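Long-range contacts in hydrazine synthase subunit alpha (Candidatus Kuenenia stuttgartiensis, PDB 5C2V), which catalyses the second half-reaction of hydrazine synthesis, condensing hydroxylamine delivered by the gamma subunit with ammonia to yield hydrazine: residues Val261-Gly266 / Arg395-Phe400; Asp265-Arg270 / Pro550-Ile555. One frame throughout, in Å; residues are numbered along the deposited sequence.

Overall arrangement
Both contacts start from one loop, the turn linking strand 256-262 to strand 270-273, and share D265 and G266; the centres of interactions 1 and 2 are about 9 Å apart. Interaction 1 joins the start of that loop to 395-400, and interaction 2 joins its end to 550-555. The carboxylate of D265 lies between them, near T399 in interaction 1 and weakly hydrogen-bonded to H552 in interaction 2. V261 O accepts a backbone hydrogen bond from R270 N at 2.9 Å. A magnesium ion sits about 3 Å from the N263 side chain and about 4 Å from that of Y268. Interaction 2 reaches heme c directly through R554, whereas the N263 side chain stays about 11 Å away.

Interaction 1 of 2, residues Val261-Gly266 / Arg395-Phe400; sequences VDNWDG and RWINTF
W264 makes the one hydrogen bond between 261-266 and 395-400: its indole NE1 donates to the backbone oxygen of I397 over 2.8 Å, nearly straight at 165°. The acceptor lies at the edge of the indole, close to the ring plane, while NE1 comes in somewhat tilted from the plane of the I397 carbonyl. With CG set between the backbone N and the carbonyl carbon (chi1 66°), the ring swings across to 395-400, which puts NE1 beside I397 O. I397 N in turn bonds to Y131 OH.

Apolar contacts sit next to this bond. T399 CG2 meets W264 CZ2, on the six-membered half of the indole, at 3.6 Å, coming in obliquely, with the two side chains at about a right angle. W264 CD1 lies more loosely against I397 CB, at 4.4 Å. R189 makes a cation-pi contact with W264, and I198 and I201 of helix 196-201 also pack against it.

The polar contact at the third position of the turn is looser. The D265 and T399 side chains run antiparallel alongside each other, with D265 OD2 3.4 Å from T399 OG1; the firmer partner of that hydroxyl is T401 O.

N263 to G266 form a type I beta turn, closed by G266 N to N263 O at 2.6 Å, and the positive phi of G266 suits glycine. This turn begins the connection between the third and fourth strands of a four-stranded antiparallel sheet, consistent with a blade of the N-terminal beta-propeller, and it packs on the segment that follows strand 381-387.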
# COMPACT_ATOMS: atom_id res chain seq x y z
N VAL D 261 -18.76 14.82 6.69
CA VAL D 261 -19.80 15.75 7.12
C VAL D 261 -20.66 15.15 8.22
O VAL D 261 -20.74 13.93 8.37
CB VAL D 261 -20.72 16.19 5.96
CG1 VAL D 261 -19.92 16.87 4.86
CG2 VAL D 261 -21.49 15.01 5.41
N ASP D 262 -21.30 16.01 9.00
CA ASP D 262 -22.24 15.57 10.03
C ASP D 262 -23.27 16.66 10.30
O ASP D 262 -22.99 17.84 10.08
CB ASP D 262 -21.49 15.22 11.33
CG ASP D 262 -22.34 14.43 12.30
OD1 ASP D 262 -23.57 14.33 12.09
OD2 ASP D 262 -21.79 13.90 13.29
N ASN D 263 -24.45 16.27 10.76
CA ASN D 263 -25.45 17.24 11.17
C ASN D 263 -24.97 18.01 12.39
O ASN D 263 -24.16 17.50 13.16
CB ASN D 263 -26.79 16.55 11.45
CG ASN D 263 -27.46 16.04 10.20
OD1 ASN D 263 -27.90 14.89 10.14
ND2 ASN D 263 -27.55 16.89 9.18
N TRP D 264 -25.46 19.23 12.56
CA TRP D 264 -24.95 20.11 13.60
C TRP D 264 -25.25 19.59 15.01
O TRP D 264 -24.67 20.07 15.99
CB TRP D 264 -25.50 21.53 13.42
CG TRP D 264 -26.98 21.65 13.62
CD1 TRP D 264 -27.96 21.22 12.77
CD2 TRP D 264 -27.65 22.27 14.72
NE1 TRP D 264 -29.20 21.53 13.28
CE2 TRP D 264 -29.04 22.17 14.48
CE3 TRP D 264 -27.22 22.90 15.90
CZ2 TRP D 264 -29.99 22.67 15.37
CZ3 TRP D 264 -28.16 23.39 16.77
CH2 TRP D 264 -29.53 23.27 16.51
N ASP D 265 -26.15 18.63 15.11
CA ASP D 265 -26.38 17.94 16.38
C ASP D 265 -25.62 16.61 16.44
O ASP D 265 -25.64 15.92 17.46
CB ASP D 265 -27.88 17.69 16.60
CG ASP D 265 -28.51 16.89 15.49
OD1 ASP D 265 -28.03 16.99 14.34
OD2 ASP D 265 -29.48 16.16 15.76
N GLY D 266 -24.95 16.26 15.35
CA GLY D 266 -24.19 15.02 15.28
C GLY D 266 -25.07 13.79 15.12
O GLY D 266 -24.76 12.72 15.64
N ARG D 395 -29.08 26.35 5.18
CA ARG D 395 -30.29 25.81 5.79
C ARG D 395 -29.99 25.23 7.17
O ARG D 395 -28.92 24.66 7.38
CB ARG D 395 -30.90 24.75 4.88
CG ARG D 395 -31.01 25.19 3.44
CD ARG D 395 -31.13 24.01 2.49
NE ARG D 395 -31.08 24.45 1.09
CZ ARG D 395 -31.76 23.89 0.10
NH1 ARG D 395 -32.56 22.86 0.35
NH2 ARG D 395 -31.65 24.36 -1.13
N TRP D 396 -30.92 25.38 8.10
CA TRP D 396 -30.76 24.77 9.41
C TRP D 396 -31.67 23.55 9.54
O TRP D 396 -32.88 23.63 9.33
CB TRP D 396 -31.03 25.78 10.54
CG TRP D 396 -32.45 26.25 10.66
CD1 TRP D 396 -33.05 27.25 9.94
CD2 TRP D 396 -33.44 25.76 11.58
NE1 TRP D 396 -34.35 27.40 10.35
CE2 TRP D 396 -34.61 26.50 11.35
CE3 TRP D 396 -33.44 24.77 12.56
CZ2 TRP D 396 -35.79 26.28 12.07
CZ3 TRP D 396 -34.60 24.55 13.28
CH2 TRP D 396 -35.76 25.30 13.03
N ILE D 397 -31.06 22.42 9.88
CA ILE D 397 -31.75 21.14 9.93
C ILE D 397 -32.38 20.91 11.30
O ILE D 397 -31.81 21.27 12.33
CB ILE D 397 -30.80 19.98 9.59
CG1 ILE D 397 -29.98 20.31 8.34
CG2 ILE D 397 -31.56 18.68 9.40
CD1 ILE D 397 -30.81 20.56 7.11
N ASN D 398 -33.57 20.30 11.31
CA ASN D 398 -34.28 20.01 12.55
C ASN D 398 -33.54 19.01 13.43
O ASN D 398 -33.14 17.94 12.97
CB ASN D 398 -35.68 19.48 12.23
CG ASN D 398 -36.56 20.52 11.56
OD1 ASN D 398 -37.23 21.31 12.23
ND2 ASN D 398 -36.56 20.52 10.23
N THR D 399 -33.36 19.36 14.70
CA THR D 399 -32.70 18.48 15.65
C THR D 399 -33.70 17.78 16.56
O THR D 399 -34.61 18.40 17.11
CB THR D 399 -31.68 19.25 16.52
OG1 THR D 399 -31.28 18.42 17.62
CG2 THR D 399 -32.30 20.53 17.05
N PHE D 400 -33.54 16.47 16.70
CA PHE D 400 -34.40 15.68 17.57
C PHE D 400 -33.78 15.43 18.95
O PHE D 400 -34.31 14.64 19.74
CB PHE D 400 -34.77 14.36 16.88
CG PHE D 400 -35.80 14.53 15.81
CD1 PHE D 400 -35.44 14.91 14.53
CD2 PHE D 400 -37.14 14.34 16.09
CE1 PHE D 400 -36.40 15.08 13.54
CE2 PHE D 400 -38.10 14.51 15.11
CZ PHE D 400 -37.73 14.88 13.83

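Interaction 2 of 2, residues Asp265-Arg270 / Pro550-Ile555; sequences DGAYPR and PYHGRI. With HEC (heme c), chain B.
R554 reaches out from strand 553-556, past heme c, to Y268 and P269. CB points toward 265-270, and with CG anti to the backbone N (chi1 -179°) the chain heads across the contact before bending at chi2. CG and CD run along the CMB methyl of the heme, and R554 NE comes nearest to CMB, at 3.3 Å. Here the guanidinium is sandwiched, with CMB over one face and Y268 CD1 over the opposite one. R554 CZ is 4.0 Å from the centroid of the Y268 ring, a cation-pi contact over the ring face, although the two planes are inclined by 40° and NH2 sits toward the ring's rim.

This places the arginine in the pocket of the pentacoordinated heme of the middle domain. Its strand runs straight on into C556, the first cysteine of a CXXCH sequence that holds this heme covalently; the motif's histidine, H560, binds zinc, and the iron takes Y564 as axial ligand. The side chain of R554 is about 4 Å from that of Y564 at the nearest atoms.

At the tip, NH1 and NH2 both donate end-on to P269 O, over 2.6 Å and 2.7 Å, NH1 from near the carbonyl plane and NH2 from above it. That oxygen lies in the guanidinium plane, so the paired grip fixes the group's rotation. A water links Y268 OH to I555 O and bonds weakly to NE.

Just before the strand, H552 CD2 meets A267 CB at 3.5 Å, the methyl lying obliquely to the ring. H552 ND1 donates almost straight (177°) to P550 O, which steadies the imidazole, while its NE2 makes a weak bond to D265 OD2.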
# COMPACT_ATOMS: atom_id res chain seq x y z
N ASP D 265 -26.15 18.63 15.11
CA ASP D 265 -26.38 17.94 16.38
C ASP D 265 -25.62 16.61 16.44
O ASP D 265 -25.64 15.92 17.46
CB ASP D 265 -27.88 17.69 16.60
CG ASP D 265 -28.51 16.89 15.49
OD1 ASP D 265 -28.03 16.99 14.34
OD2 ASP D 265 -29.48 16.16 15.76
N GLY D 266 -24.95 16.26 15.35
CA GLY D 266 -24.19 15.02 15.28
C GLY D 266 -25.07 13.79 15.12
O GLY D 266 -24.76 12.72 15.64
N ALA D 267 -26.18 13.95 14.40
CA ALA D 267 -27.14 12.87 14.20
C ALA D 267 -26.73 11.89 13.11
O ALA D 267 -27.01 10.70 13.20
CB ALA D 267 -28.51 13.45 13.89
N TYR D 268 -26.06 12.39 12.07
CA TYR D 268 -25.79 11.58 10.89
C TYR D 268 -24.41 11.83 10.28
O TYR D 268 -24.31 12.41 9.19
CB TYR D 268 -26.88 11.82 9.85
CG TYR D 268 -26.94 10.81 8.72
CD1 TYR D 268 -27.44 9.53 8.93
CD2 TYR D 268 -26.54 11.15 7.44
CE1 TYR D 268 -27.52 8.61 7.90
CE2 TYR D 268 -26.61 10.24 6.40
CZ TYR D 268 -27.10 8.97 6.64
OH TYR D 268 -27.17 8.06 5.61
N PRO D 269 -23.33 11.40 10.96
CA PRO D 269 -22.00 11.52 10.37
C PRO D 269 -21.79 10.55 9.20
O PRO D 269 -22.13 9.38 9.31
CB PRO D 269 -21.06 11.18 11.53
CG PRO D 269 -21.88 10.35 12.45
CD PRO D 269 -23.28 10.89 12.34
N ARG D 270 -21.23 11.05 8.10
CA ARG D 270 -20.94 10.22 6.94
C ARG D 270 -19.66 10.69 6.25
O ARG D 270 -19.36 11.88 6.24
CB ARG D 270 -22.12 10.23 5.96
CG ARG D 270 -22.42 11.60 5.38
CD ARG D 270 -23.69 11.59 4.53
NE ARG D 270 -23.87 12.85 3.82
CZ ARG D 270 -23.46 13.06 2.57
NH1 ARG D 270 -22.84 12.10 1.90
NH2 ARG D 270 -23.66 14.24 2.00
N PRO D 550 -28.87 10.83 21.95
CA PRO D 550 -30.00 10.27 22.72
C PRO D 550 -31.27 10.12 21.89
O PRO D 550 -31.61 11.02 21.13
CB PRO D 550 -30.19 11.30 23.83
CG PRO D 550 -28.83 11.87 24.04
CD PRO D 550 -28.19 11.91 22.68
N TYR D 551 -31.94 8.97 22.03
CA TYR D 551 -33.22 8.68 21.38
C TYR D 551 -33.09 8.54 19.86
O TYR D 551 -34.01 8.06 19.19
CB TYR D 551 -34.26 9.75 21.73
CG TYR D 551 -35.57 9.60 21.00
CD1 TYR D 551 -36.47 8.60 21.36
CD2 TYR D 551 -35.92 10.45 19.96
CE1 TYR D 551 -37.67 8.45 20.69
CE2 TYR D 551 -37.12 10.31 19.29
CZ TYR D 551 -37.99 9.31 19.66
OH TYR D 551 -39.19 9.17 19.00
N HIS D 552 -31.95 8.93 19.31
CA HIS D 552 -31.70 8.81 17.88
C HIS D 552 -31.54 7.35 17.49
O HIS D 552 -31.31 6.48 18.33
CB HIS D 552 -30.47 9.60 17.47
CG HIS D 552 -30.72 11.06 17.28
ND1 HIS D 552 -31.17 11.88 18.30
CD2 HIS D 552 -30.61 11.85 16.19
CE1 HIS D 552 -31.31 13.11 17.84
NE2 HIS D 552 -30.98 13.12 16.56
N GLY D 553 -31.66 7.09 16.19
CA GLY D 553 -31.40 5.77 15.67
C GLY D 553 -30.87 5.88 14.26
O GLY D 553 -31.18 6.84 13.55
N ARG D 554 -30.08 4.90 13.84
CA ARG D 554 -29.41 5.03 12.55
C ARG D 554 -29.49 3.77 11.70
O ARG D 554 -29.31 2.66 12.18
CB ARG D 554 -27.94 5.41 12.75
CG ARG D 554 -27.20 5.59 11.43
CD ARG D 554 -26.09 6.61 11.49
NE ARG D 554 -25.64 6.97 10.15
CZ ARG D 554 -24.57 7.69 9.87
NH1 ARG D 554 -23.80 8.14 10.85
NH2 ARG D 554 -24.26 7.96 8.61
N ILE D 555 -29.75 3.98 10.41
CA ILE D 555 -29.94 2.88 9.48
C ILE D 555 -28.75 2.76 8.53
O ILE D 555 -28.08 3.74 8.22
CB ILE D 555 -31.22 3.06 8.65
CG1 ILE D 555 -31.06 4.21 7.65
CG2 ILE D 555 -32.41 3.32 9.56
CD1 ILE D 555 -32.18 4.30 6.65
FE HEC B . -19.71 0.68 8.65
CHA HEC B . -16.62 2.06 7.93
CHB HEC B . -20.91 3.81 9.38
CHC HEC B . -22.67 -0.71 9.75
CHD HEC B . -18.45 -2.47 8.13
NA HEC B . -18.92 2.57 8.65
C1A HEC B . -17.62 2.92 8.33
C2A HEC B . -17.48 4.35 8.48
C3A HEC B . -18.66 4.84 8.88
C4A HEC B . -19.59 3.73 9.00
CMA HEC B . -18.99 6.32 9.17
CAA HEC B . -16.19 5.16 8.23
CBA HEC B . -16.24 5.80 6.84
CGA HEC B . -16.17 4.75 5.76
O1A HEC B . -17.01 4.79 4.83
O2A HEC B . -15.28 3.86 5.83
NB HEC B . -21.43 1.41 9.55
C1B HEC B . -21.78 2.74 9.49
C2B HEC B . -23.23 2.83 9.54
C3B HEC B . -23.72 1.59 9.65
C4B HEC B . -22.60 0.67 9.66
CMB HEC B . -24.06 4.13 9.50
CAB HEC B . -25.22 1.23 9.74
CBB HEC B . -25.53 0.63 11.13
NC HEC B . -20.45 -1.24 8.85
C1C HEC B . -21.66 -1.58 9.42
C2C HEC B . -21.71 -3.03 9.51
C3C HEC B . -20.51 -3.50 9.17
C4C HEC B . -19.71 -2.39 8.68
CMC HEC B . -22.82 -3.84 10.21
CAC HEC B . -20.10 -4.99 9.17
CBC HEC B . -19.00 -5.22 10.23
ND HEC B . -17.83 -0.09 8.13
C1D HEC B . -17.56 -1.44 7.95
C2D HEC B . -16.19 -1.60 7.53
C3D HEC B . -15.62 -0.18 7.46
C4D HEC B . -16.70 0.69 7.85
CMD HEC B . -15.46 -2.93 7.21
CAD HEC B . -14.19 0.25 7.07
CBD HEC B . -13.22 -0.27 8.13
CGD HEC B . -11.81 0.11 7.76
O1D HEC B . -10.87 -0.41 8.41
O2D HEC B . -11.63 0.91 6.80
O HOH W 1 -26.36 5.52 7.20